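Local coordinates for putative uncharacterized protein PH0300 (Pyrococcus horikoshii, PDB 3VRH) that catalyses the ATP-dependent 2-thiolation of 5-methyluridine in the T loop of tRNA, a modification that stabilises tRNAs in thermophilic microorganisms, at residues Cys3-Arg8 with Glu23-Glu28; Val62-Leu67 with Tyr72-Leu77; Tyr137-Phe142 with Asp149-Gly154. All blocks are in the same frame, centred on the assembly; numbering follows the deposited sequence.

Contact 1. Residues Cys3-Arg8 with Glu23-Glu28; sequences CKFCSR and EEHFKE. With ZN (zinc ion), chain B.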
loop_
_atom_site.group_PDB
_atom_site.type_symbol
_atom_site.label_atom_id
_atom_site.label_comp_id
_atom_site.label_asym_id
_atom_site.label_seq_id
_atom_site.Cartn_x
_atom_site.Cartn_y
_atom_site.Cartn_z
ATOM N N CYS A 3 31.460 2.257 20.189
ATOM C CA CYS A 3 31.264 3.019 18.977
ATOM C C CYS A 3 32.206 2.535 17.867
ATOM O O CYS A 3 33.325 2.083 18.126
ATOM C CB CYS A 3 31.463 4.515 19.266
ATOM S SG CYS A 3 31.313 5.589 17.822
ATOM N N LYS A 4 31.729 2.620 16.630
ATOM C CA LYS A 4 32.538 2.281 15.472
ATOM C C LYS A 4 33.753 3.212 15.326
ATOM O O LYS A 4 34.783 2.809 14.777
ATOM C CB LYS A 4 31.691 2.341 14.201
ATOM C CG LYS A 4 32.419 1.876 12.948
ATOM C CD LYS A 4 31.561 1.996 11.688
ATOM C CE LYS A 4 32.414 2.054 10.417
ATOM N NZ LYS A 4 31.578 2.188 9.170
ATOM N N PHE A 5 33.628 4.451 15.805
ATOM C CA PHE A 5 34.630 5.478 15.518
ATOM C C PHE A 5 35.475 5.915 16.714
ATOM O O PHE A 5 36.410 6.709 16.563
ATOM C CB PHE A 5 33.974 6.696 14.868
ATOM C CG PHE A 5 33.414 6.414 13.512
ATOM C CD1 PHE A 5 34.249 6.305 12.414
ATOM C CD2 PHE A 5 32.052 6.254 13.329
ATOM C CE1 PHE A 5 33.729 6.038 11.148
ATOM C CE2 PHE A 5 31.528 5.986 12.078
ATOM C CZ PHE A 5 32.365 5.874 10.985
ATOM N N CYS A 6 35.142 5.399 17.890
ATOM C CA CYS A 6 35.920 5.657 19.090
ATOM C C CYS A 6 35.650 4.595 20.138
ATOM O O CYS A 6 35.023 3.566 19.862
ATOM C CB CYS A 6 35.642 7.051 19.657
ATOM S SG CYS A 6 34.067 7.254 20.538
ATOM N N SER A 7 36.126 4.865 21.344
ATOM C CA SER A 7 36.130 3.893 22.429
ATOM C C SER A 7 34.947 4.104 23.381
ATOM O O SER A 7 34.795 3.387 24.378
ATOM C CB SER A 7 37.483 3.966 23.162
ATOM O OG SER A 7 37.383 3.615 24.526
ATOM N N ARG A 8 34.099 5.082 23.058
ATOM C CA ARG A 8 32.924 5.384 23.882
ATOM C C ARG A 8 31.829 4.325 23.747
ATOM O O ARG A 8 31.764 3.597 22.748
ATOM C CB ARG A 8 32.359 6.771 23.554
ATOM C CG ARG A 8 33.267 7.930 23.968
ATOM C CD ARG A 8 32.659 9.284 23.640
ATOM N NE ARG A 8 33.606 10.381 23.869
ATOM C CZ ARG A 8 34.428 10.872 22.943
ATOM N NH1 ARG A 8 34.429 10.362 21.712
ATOM N NH2 ARG A 8 35.255 11.875 23.244
ATOM N N GLU A 23 26.932 8.813 21.382
ATOM C CA GLU A 23 26.098 10.000 21.280
ATOM C C GLU A 23 26.623 11.019 20.281
ATOM O O GLU A 23 25.885 11.479 19.421
ATOM C CB GLU A 23 25.968 10.670 22.643
ATOM C CG GLU A 23 24.937 10.053 23.562
ATOM C CD GLU A 23 24.536 11.013 24.672
ATOM O OE1 GLU A 23 24.125 10.540 25.757
ATOM O OE2 GLU A 23 24.638 12.247 24.447
ATOM N N GLU A 24 27.903 11.375 20.396
ATOM C CA GLU A 24 28.444 12.462 19.584
ATOM C C GLU A 24 28.584 12.068 18.130
ATOM O O GLU A 24 28.324 12.873 17.236
ATOM C CB GLU A 24 29.775 12.953 20.145
ATOM C CG GLU A 24 29.619 13.760 21.426
ATOM C CD GLU A 24 28.743 14.994 21.235
ATOM O OE1 GLU A 24 28.909 15.694 20.207
ATOM O OE2 GLU A 24 27.883 15.256 22.105
ATOM N N HIS A 25 28.986 10.822 17.888
ATOM C CA HIS A 25 29.114 10.334 16.522
ATOM C C HIS A 25 27.760 10.061 15.887
ATOM O O HIS A 25 27.636 10.102 14.661
ATOM C CB HIS A 25 30.036 9.108 16.417
ATOM C CG HIS A 25 31.484 9.468 16.385
ATOM N ND1 HIS A 25 32.338 9.183 17.421
ATOM C CD2 HIS A 25 32.213 10.161 15.480
ATOM C CE1 HIS A 25 33.542 9.649 17.149
ATOM N NE2 HIS A 25 33.494 10.252 15.976
ATOM N N PHE A 26 26.750 9.784 16.714
ATOM C CA PHE A 26 25.390 9.689 16.197
ATOM C C PHE A 26 24.882 11.059 15.743
ATOM O O PHE A 26 24.303 11.185 14.660
ATOM C CB PHE A 26 24.426 9.113 17.236
ATOM C CG PHE A 26 22.989 9.261 16.848
ATOM C CD1 PHE A 26 22.476 8.559 15.758
ATOM C CD2 PHE A 26 22.154 10.122 17.544
ATOM C CE1 PHE A 26 21.149 8.702 15.384
ATOM C CE2 PHE A 26 20.825 10.273 17.175
ATOM C CZ PHE A 26 20.320 9.564 16.092
ATOM N N LYS A 27 25.091 12.076 16.588
ATOM C CA LYS A 27 24.697 13.450 16.265
ATOM C C LYS A 27 25.286 13.838 14.922
ATOM O O LYS A 27 24.583 14.334 14.034
ATOM C CB LYS A 27 25.162 14.417 17.362
ATOM C CG LYS A 27 24.204 14.455 18.553
ATOM C CD LYS A 27 24.841 14.975 19.850
ATOM C CE LYS A 27 25.468 16.345 19.706
ATOM N NZ LYS A 27 25.806 16.932 21.056
ATOM N N GLU A 28 26.582 13.571 14.779
ATOM C CA GLU A 28 27.316 13.849 13.549
ATOM C C GLU A 28 26.744 13.095 12.352
ATOM O O GLU A 28 26.511 13.682 11.290
ATOM C CB GLU A 28 28.798 13.510 13.747
ATOM C CG GLU A 28 29.635 13.656 12.490
ATOM C CD GLU A 28 31.144 13.555 12.750
ATOM O OE1 GLU A 28 31.556 13.104 13.845
ATOM O OE2 GLU A 28 31.922 13.933 11.844
HETATM ZN ZN ZN B . 32.127 7.574 18.945
#

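Contact 2. Residues Val62-Leu67 with Tyr72-Leu77; sequences VTAYVL and YNIECL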
loop_
_atom_site.group_PDB
_atom_site.type_symbol
_atom_site.label_atom_id
_atom_site.label_comp_id
_atom_site.label_asym_id
_atom_site.label_seq_id
_atom_site.Cartn_x
_atom_site.Cartn_y
_atom_site.Cartn_z
ATOM N N VAL A 62 13.582 19.193 15.933
ATOM C CA VAL A 62 14.865 18.678 15.479
ATOM C C VAL A 62 15.203 19.329 14.131
ATOM O O VAL A 62 16.368 19.613 13.832
ATOM C CB VAL A 62 14.824 17.112 15.380
ATOM C CG1 VAL A 62 15.959 16.561 14.514
ATOM C CG2 VAL A 62 14.875 16.497 16.783
ATOM N N THR A 63 14.171 19.579 13.327
ATOM C CA THR A 63 14.373 20.200 12.028
ATOM C C THR A 63 15.025 21.565 12.246
ATOM O O THR A 63 16.090 21.839 11.697
ATOM C CB THR A 63 13.062 20.389 11.244
ATOM O OG1 THR A 63 12.488 19.110 10.947
ATOM C CG2 THR A 63 13.308 21.126 9.938
ATOM N N ALA A 64 14.402 22.404 13.067
ATOM C CA ALA A 64 14.931 23.752 13.297
ATOM C C ALA A 64 16.287 23.688 13.968
ATOM O O ALA A 64 17.171 24.488 13.671
ATOM C CB ALA A 64 13.969 24.571 14.129
ATOM N N TYR A 65 16.447 22.726 14.865
ATOM C CA TYR A 65 17.696 22.553 15.570
ATOM C C TYR A 65 18.844 22.266 14.601
ATOM O O TYR A 65 19.899 22.890 14.689
ATOM C CB TYR A 65 17.600 21.438 16.625
ATOM C CG TYR A 65 18.835 21.346 17.517
ATOM C CD1 TYR A 65 20.010 20.753 17.056
ATOM C CD2 TYR A 65 18.824 21.848 18.814
ATOM C CE1 TYR A 65 21.128 20.659 17.841
ATOM C CE2 TYR A 65 19.962 21.773 19.625
ATOM C CZ TYR A 65 21.110 21.171 19.128
ATOM O OH TYR A 65 22.240 21.076 19.905
ATOM N N VAL A 66 18.640 21.317 13.695
ATOM C CA VAL A 66 19.704 20.896 12.795
ATOM C C VAL A 66 19.987 21.909 11.686
ATOM O O VAL A 66 21.148 22.157 11.368
ATOM C CB VAL A 66 19.451 19.486 12.183
ATOM C CG1 VAL A 66 20.549 19.114 11.196
ATOM C CG2 VAL A 66 19.397 18.435 13.281
ATOM N N LEU A 67 18.942 22.475 11.091
ATOM C CA LEU A 67 19.149 23.516 10.086
ATOM C C LEU A 67 20.002 24.643 10.672
ATOM O O LEU A 67 20.873 25.180 9.995
ATOM C CB LEU A 67 17.824 24.080 9.593
ATOM C CG LEU A 67 16.981 23.130 8.736
ATOM C CD1 LEU A 67 15.748 23.838 8.253
ATOM C CD2 LEU A 67 17.770 22.593 7.571
ATOM N N TYR A 72 22.168 27.331 8.572
ATOM C CA TYR A 72 21.133 27.974 7.776
ATOM C C TYR A 72 20.511 29.161 8.490
ATOM O O TYR A 72 20.610 29.282 9.708
ATOM C CB TYR A 72 20.056 26.959 7.359
ATOM C CG TYR A 72 20.575 26.012 6.312
ATOM C CD1 TYR A 72 21.270 24.873 6.675
ATOM C CD2 TYR A 72 20.407 26.281 4.963
ATOM C CE1 TYR A 72 21.772 24.005 5.717
ATOM C CE2 TYR A 72 20.905 25.430 3.999
ATOM C CZ TYR A 72 21.591 24.293 4.381
ATOM O OH TYR A 72 22.099 23.434 3.436
ATOM N N ASN A 73 19.876 30.042 7.724
ATOM C CA ASN A 73 19.227 31.218 8.293
ATOM C C ASN A 73 17.770 30.904 8.628
ATOM O O ASN A 73 16.889 31.013 7.780
ATOM C CB ASN A 73 19.316 32.415 7.330
ATOM C CG ASN A 73 18.543 33.621 7.829
ATOM O OD1 ASN A 73 18.276 33.749 9.026
ATOM N ND2 ASN A 73 18.172 34.510 6.913
ATOM N N ILE A 74 17.510 30.512 9.868
ATOM C CA ILE A 74 16.171 30.032 10.162
ATOM C C ILE A 74 15.458 30.849 11.226
ATOM O O ILE A 74 16.062 31.287 12.204
ATOM C CB ILE A 74 16.165 28.537 10.540
ATOM C CG1 ILE A 74 16.940 28.318 11.831
ATOM C CG2 ILE A 74 16.765 27.673 9.421
ATOM C CD1 ILE A 74 16.227 27.411 12.785
ATOM N N GLU A 75 14.170 31.072 11.004
ATOM C CA GLU A 75 13.290 31.614 12.030
ATOM C C GLU A 75 12.165 30.601 12.193
ATOM O O GLU A 75 11.930 29.790 11.290
ATOM C CB GLU A 75 12.764 33.000 11.632
ATOM C CG GLU A 75 13.911 34.009 11.347
ATOM C CD GLU A 75 13.439 35.431 11.049
ATOM O OE1 GLU A 75 12.322 35.802 11.459
ATOM O OE2 GLU A 75 14.199 36.187 10.404
ATOM N N CYS A 76 11.490 30.625 13.338
ATOM C CA CYS A 76 10.465 29.637 13.607
ATOM C C CYS A 76 9.118 30.279 13.815
ATOM O O CYS A 76 9.023 31.429 14.262
ATOM C CB CYS A 76 10.842 28.789 14.813
ATOM S SG CYS A 76 12.446 28.018 14.620
ATOM N N LEU A 77 8.077 29.530 13.466
ATOM C CA LEU A 77 6.711 29.963 13.673
ATOM C C LEU A 77 5.957 28.879 14.428
ATOM O O LEU A 77 5.949 27.718 14.009
ATOM C CB LEU A 77 6.019 30.220 12.336
ATOM C CG LEU A 77 4.491 30.326 12.388
ATOM C CD1 LEU A 77 4.065 31.576 13.136
ATOM C CD2 LEU A 77 3.884 30.302 10.984
#

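Contact 3. Residues Tyr137-Phe142 with Asp149-Gly154; sequences YIMNKF and DAIATG. With BCN (bicine), chain D.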
loop_
_atom_site.group_PDB
_atom_site.type_symbol
_atom_site.label_atom_id
_atom_site.label_comp_id
_atom_site.label_asym_id
_atom_site.label_seq_id
_atom_site.Cartn_x
_atom_site.Cartn_y
_atom_site.Cartn_z
ATOM N N TYR A 137 -2.403 26.908 5.732
ATOM C CA TYR A 137 -2.677 28.208 5.148
ATOM C C TYR A 137 -1.866 29.280 5.858
ATOM O O TYR A 137 -1.233 30.125 5.218
ATOM C CB TYR A 137 -4.164 28.555 5.245
ATOM C CG TYR A 137 -4.477 29.964 4.749
ATOM C CD1 TYR A 137 -4.498 31.040 5.623
ATOM C CD2 TYR A 137 -4.756 30.211 3.405
ATOM C CE1 TYR A 137 -4.774 32.322 5.179
ATOM C CE2 TYR A 137 -5.048 31.482 2.958
ATOM C CZ TYR A 137 -5.048 32.540 3.857
ATOM O OH TYR A 137 -5.330 33.816 3.429
ATOM N N ILE A 138 -1.904 29.242 7.185
ATOM C CA ILE A 138 -1.218 30.252 7.989
ATOM C C ILE A 138 0.290 30.176 7.793
ATOM O O ILE A 138 0.952 31.203 7.701
ATOM C CB ILE A 138 -1.565 30.127 9.482
ATOM C CG1 ILE A 138 -3.038 30.468 9.711
ATOM C CG2 ILE A 138 -0.670 31.047 10.324
ATOM C CD1 ILE A 138 -3.493 30.346 11.170
ATOM N N MET A 139 0.826 28.954 7.723
ATOM C CA MET A 139 2.258 28.763 7.518
ATOM C C MET A 139 2.660 29.432 6.218
ATOM O O MET A 139 3.655 30.147 6.158
ATOM C CB MET A 139 2.641 27.280 7.420
ATOM C CG MET A 139 2.652 26.507 8.723
ATOM S SD MET A 139 2.689 24.742 8.328
ATOM C CE MET A 139 4.164 24.681 7.329
ATOM N N ASN A 140 1.877 29.178 5.176
ATOM C CA ASN A 140 2.212 29.710 3.876
ATOM C C ASN A 140 2.025 31.218 3.782
ATOM O O ASN A 140 2.890 31.898 3.276
ATOM C CB ASN A 140 1.447 28.996 2.761
ATOM C CG ASN A 140 1.816 29.528 1.386
ATOM O OD1 ASN A 140 2.904 29.277 0.876
ATOM N ND2 ASN A 140 0.913 30.269 0.794
ATOM N N LYS A 141 0.902 31.740 4.263
ATOM C CA LYS A 141 0.683 33.183 4.183
ATOM C C LYS A 141 1.649 33.975 5.068
ATOM O O LYS A 141 2.011 35.101 4.730
ATOM C CB LYS A 141 -0.768 33.573 4.488
ATOM C CG LYS A 141 -1.062 35.037 4.144
ATOM C CD LYS A 141 -2.546 35.352 4.058
ATOM C CE LYS A 141 -2.767 36.649 3.281
ATOM N NZ LYS A 141 -1.789 37.711 3.701
ATOM N N PHE A 142 2.083 33.378 6.178
ATOM C CA PHE A 142 3.059 34.012 7.058
ATOM C C PHE A 142 4.412 34.047 6.385
ATOM O O PHE A 142 5.134 35.038 6.469
ATOM C CB PHE A 142 3.179 33.273 8.400
ATOM C CG PHE A 142 4.075 33.969 9.384
ATOM C CD1 PHE A 142 5.447 33.780 9.353
ATOM C CD2 PHE A 142 3.542 34.843 10.324
ATOM C CE1 PHE A 142 6.267 34.434 10.243
ATOM C CE2 PHE A 142 4.362 35.491 11.214
ATOM C CZ PHE A 142 5.725 35.286 11.170
ATOM N N ASP A 149 11.888 32.602 1.949
ATOM C CA ASP A 149 12.148 31.905 0.693
ATOM C C ASP A 149 11.692 30.454 0.714
ATOM O O ASP A 149 11.531 29.833 -0.337
ATOM C CB ASP A 149 13.637 31.950 0.359
ATOM C CG ASP A 149 14.148 33.366 0.221
ATOM O OD1 ASP A 149 13.456 34.187 -0.420
ATOM O OD2 ASP A 149 15.224 33.663 0.775
ATOM N N ALA A 150 11.494 29.908 1.908
ATOM C CA ALA A 150 11.235 28.484 2.022
ATOM C C ALA A 150 10.638 28.166 3.382
ATOM O O ALA A 150 10.922 28.835 4.376
ATOM C CB ALA A 150 12.529 27.707 1.829
ATOM N N ILE A 151 9.807 27.136 3.411
ATOM C CA ILE A 151 9.283 26.580 4.647
ATOM C C ILE A 151 9.839 25.170 4.761
ATOM O O ILE A 151 9.702 24.365 3.835
ATOM C CB ILE A 151 7.753 26.512 4.599
ATOM C CG1 ILE A 151 7.167 27.916 4.564
ATOM C CG2 ILE A 151 7.202 25.700 5.757
ATOM C CD1 ILE A 151 5.699 27.951 4.261
ATOM N N ALA A 152 10.489 24.873 5.876
ATOM C CA ALA A 152 10.958 23.513 6.141
ATOM C C ALA A 152 10.059 22.855 7.192
ATOM O O ALA A 152 9.778 23.463 8.226
ATOM C CB ALA A 152 12.396 23.533 6.612
ATOM N N THR A 153 9.594 21.633 6.908
ATOM C CA THR A 153 8.812 20.855 7.866
ATOM C C THR A 153 9.595 19.622 8.350
ATOM O O THR A 153 10.661 19.312 7.827
ATOM C CB THR A 153 7.450 20.449 7.282
ATOM O OG1 THR A 153 7.654 19.568 6.182
ATOM C CG2 THR A 153 6.682 21.681 6.795
ATOM N N GLY A 154 9.072 18.938 9.358
ATOM C CA GLY A 154 9.805 17.894 10.056
ATOM C C GLY A 154 9.466 16.456 9.667
ATOM O O GLY A 154 9.934 15.516 10.303
HETATM N N1 BCN D . 5.755 18.801 11.575
HETATM C C1 BCN D . 6.265 17.397 11.297
HETATM C C2 BCN D . 5.208 16.371 11.131
HETATM O O21 BCN D . 4.084 16.752 10.712
HETATM O O22 BCN D . 5.425 15.175 11.426
HETATM C C3 BCN D . 5.600 19.037 13.036
HETATM C C4 BCN D . 6.345 18.110 14.020
HETATM O O4 BCN D . 6.755 18.509 15.080
HETATM C C5 BCN D . 6.690 19.781 11.025
HETATM C C6 BCN D . 6.168 21.154 10.992
HETATM O O6 BCN D . 6.682 21.987 10.322
#

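Contact 1. Residues Cys3-Arg8 with Glu23-Glu28
Cys-3, Cys-6 and His-25 meet here as ligands of a Cys3His zinc site, in the small N-terminal zinc-binding domain of the chain. The segment Cys-3 to Arg-8 is loop. The segment Glu-23 to Glu-28 is the first part of helix 23-40. The metal joins them. Cys-3 SG binds the zinc ion at 2.4 Å and Cys-6 SG binds it at 2.5 Å. From the helix, His-25 uses its ND1 atom, which lies 2.2 Å from the zinc ion. Cys-22, just before the helix, supplies the fourth ligand and completes the site. The two loop cysteines form a CxxC motif. Backbone N-H groups of Phe-5 and Arg-8 donate to their sulfurs. Phe-5 N donates to Cys-3 SG over 3.3 Å, nearly straight at 167°. Arg-8 N reaches Cys-6 SG in the same way. Such bonds probably temper the negative charge on the sulfurs and fix their positions. Cys-3 carries its sulfur anti to the backbone N (chi1 178°), which turns it toward the metal and the helix. The imidazole is also packed. Phe-5 CB sits over the centre of one face of the His-25 ring, 3.7 Å from its centroid, a CH-pi contact. Cys-6 SG comes instead to the edge of that ring, near its plane. The Phe-5 and His-25 rings are set obliquely, their planes at 38°. Along the helix, Lys-27 NZ makes a salt bridge with Glu-24 OE2 at 2.9 Å. Around the site, the strands of the hairpin 12-14 and 19-21 lie between the two segments in sequence. Lys-4 pairs through its backbone with Tyr-20, Phe-5 touches Leu-21, and Phe-26 packs on strand 12-14 and on helix 201-211.

Contact 2. Residues Val62-Leu67 with Tyr72-Leu77
Ile-74 is the main bump of this contact, and it fits between Ala-64 and Leu-67, one helical turn apart. Its two branches do different work. The CD1 methyl reaches the helix backbone and lies 3.2 Å from Ala-64 O. The chi2 of 135° is not staggered, so this close approach is doubtful. The same methyl is 3.9 Å from Ala-64 CB. The CG2 methyl turns the other way, 3.7 Å from Leu-67 CB, and the Leu-67 and Ile-74 side chains cross at about a right angle. The fork results from a chi1 of 64°, which puts CG1 between the backbone N and the carbonyl carbon. The small Ala-64 makes a shallow place on the helix, and Cys-76 SG comes against its CB at 3.8 Å. Helix 58-69 and strand 73-80 are consecutive parts of a beta-alpha-beta unit with strand 49-53, in the PP-loop domain. The axes of the short helix and strand segments run at 155°, roughly antiparallel, and approach to 8.9 Å. Near the turn between them the packing gives way to a backbone bond. Tyr-72 N donates to Leu-67 O at 2.9 Å, and that oxygen also lies at the edge of the Tyr-72 ring, near its plane. Replacing Ile-74 with an alanine would probably open a gap beside Ala-64 and Leu-67, because both methyls that meet the helix would be gone. Helix 23-40 adds Ile-38 against both Leu-67 and Tyr-72. Ala-64 also touches Val-52 of strand 49-53. Tyr-72 makes a cation-pi contact with Lys-46.

Contact 3. Residues Tyr137-Phe142 with Asp149-Gly154
Met-139 and Ile-151 meet between helix 127-145 and strand 150-152. Their side chains run at a slant to each other, and the touch is between methyl ends. Met-139 CE meets Ile-151 CG2 at 3.6 Å. The methionine chain is extended at its second torsion and bent at the third (chi3 57°), which swings CE to the side of the strand. From there the same methyl also reaches Thr-153 CG2 at 4.0 Å, and these two side chains are roughly perpendicular. Ile-151 divides its branches. CG2 takes the methionine, while CD1 runs on to the helix backbone and lies 3.5 Å from Met-139 O. It also comes 3.9 Å from Asn-140 CA, so it sits against the main chain of two successive residues. This is apolar helix-on-sheet packing in the PP-loop domain, whose parallel strands 73-80, 49-53, 150-152 and 191-193 lie side by side. Met-139 also touches Ala-53 and Ile-79, both of which bind ATP. The end of the strand leads into the nucleotide site. Gly-154 binds ATP, and bicine occupies the pocket in this crystal, hydrogen-bonded to Ser-60 OG, Ala-53 O and Ser-55 OG. Thr-153 joins the two settings. Its CG2 faces Met-139 CE and is 3.5 Å from bicine O6, while its hydroxyl is hydrogen-bonded to His-155. The amide of Asn-140 turns to other partners: OD1 accepts from Ile-190 N, and ND2 donates to Lys-188 O.

From the N terminus, contact 1 closes first. It brings the loop at residues 3-8 back to the start of helix 23-40, around the hairpin of strands 12-14 and 19-21. The chain then runs through helix 23-40 to strand 49-53. Contact 2 closes the short turn between helix 58-69 and strand 73-80. Contact 3 closes the turn from helix 127-145 to strand 150-152. The three follow in series; none nests or crosses. Contacts 2 and 3 reach the same sheet and touch, with Leu-67 CD1 3.7 Å from Ala-152 CB. Contact 1 does not touch the others, its centre about 24 Å from that of contact 2, but helix 23-40 runs on from it to pack against helix 58-69.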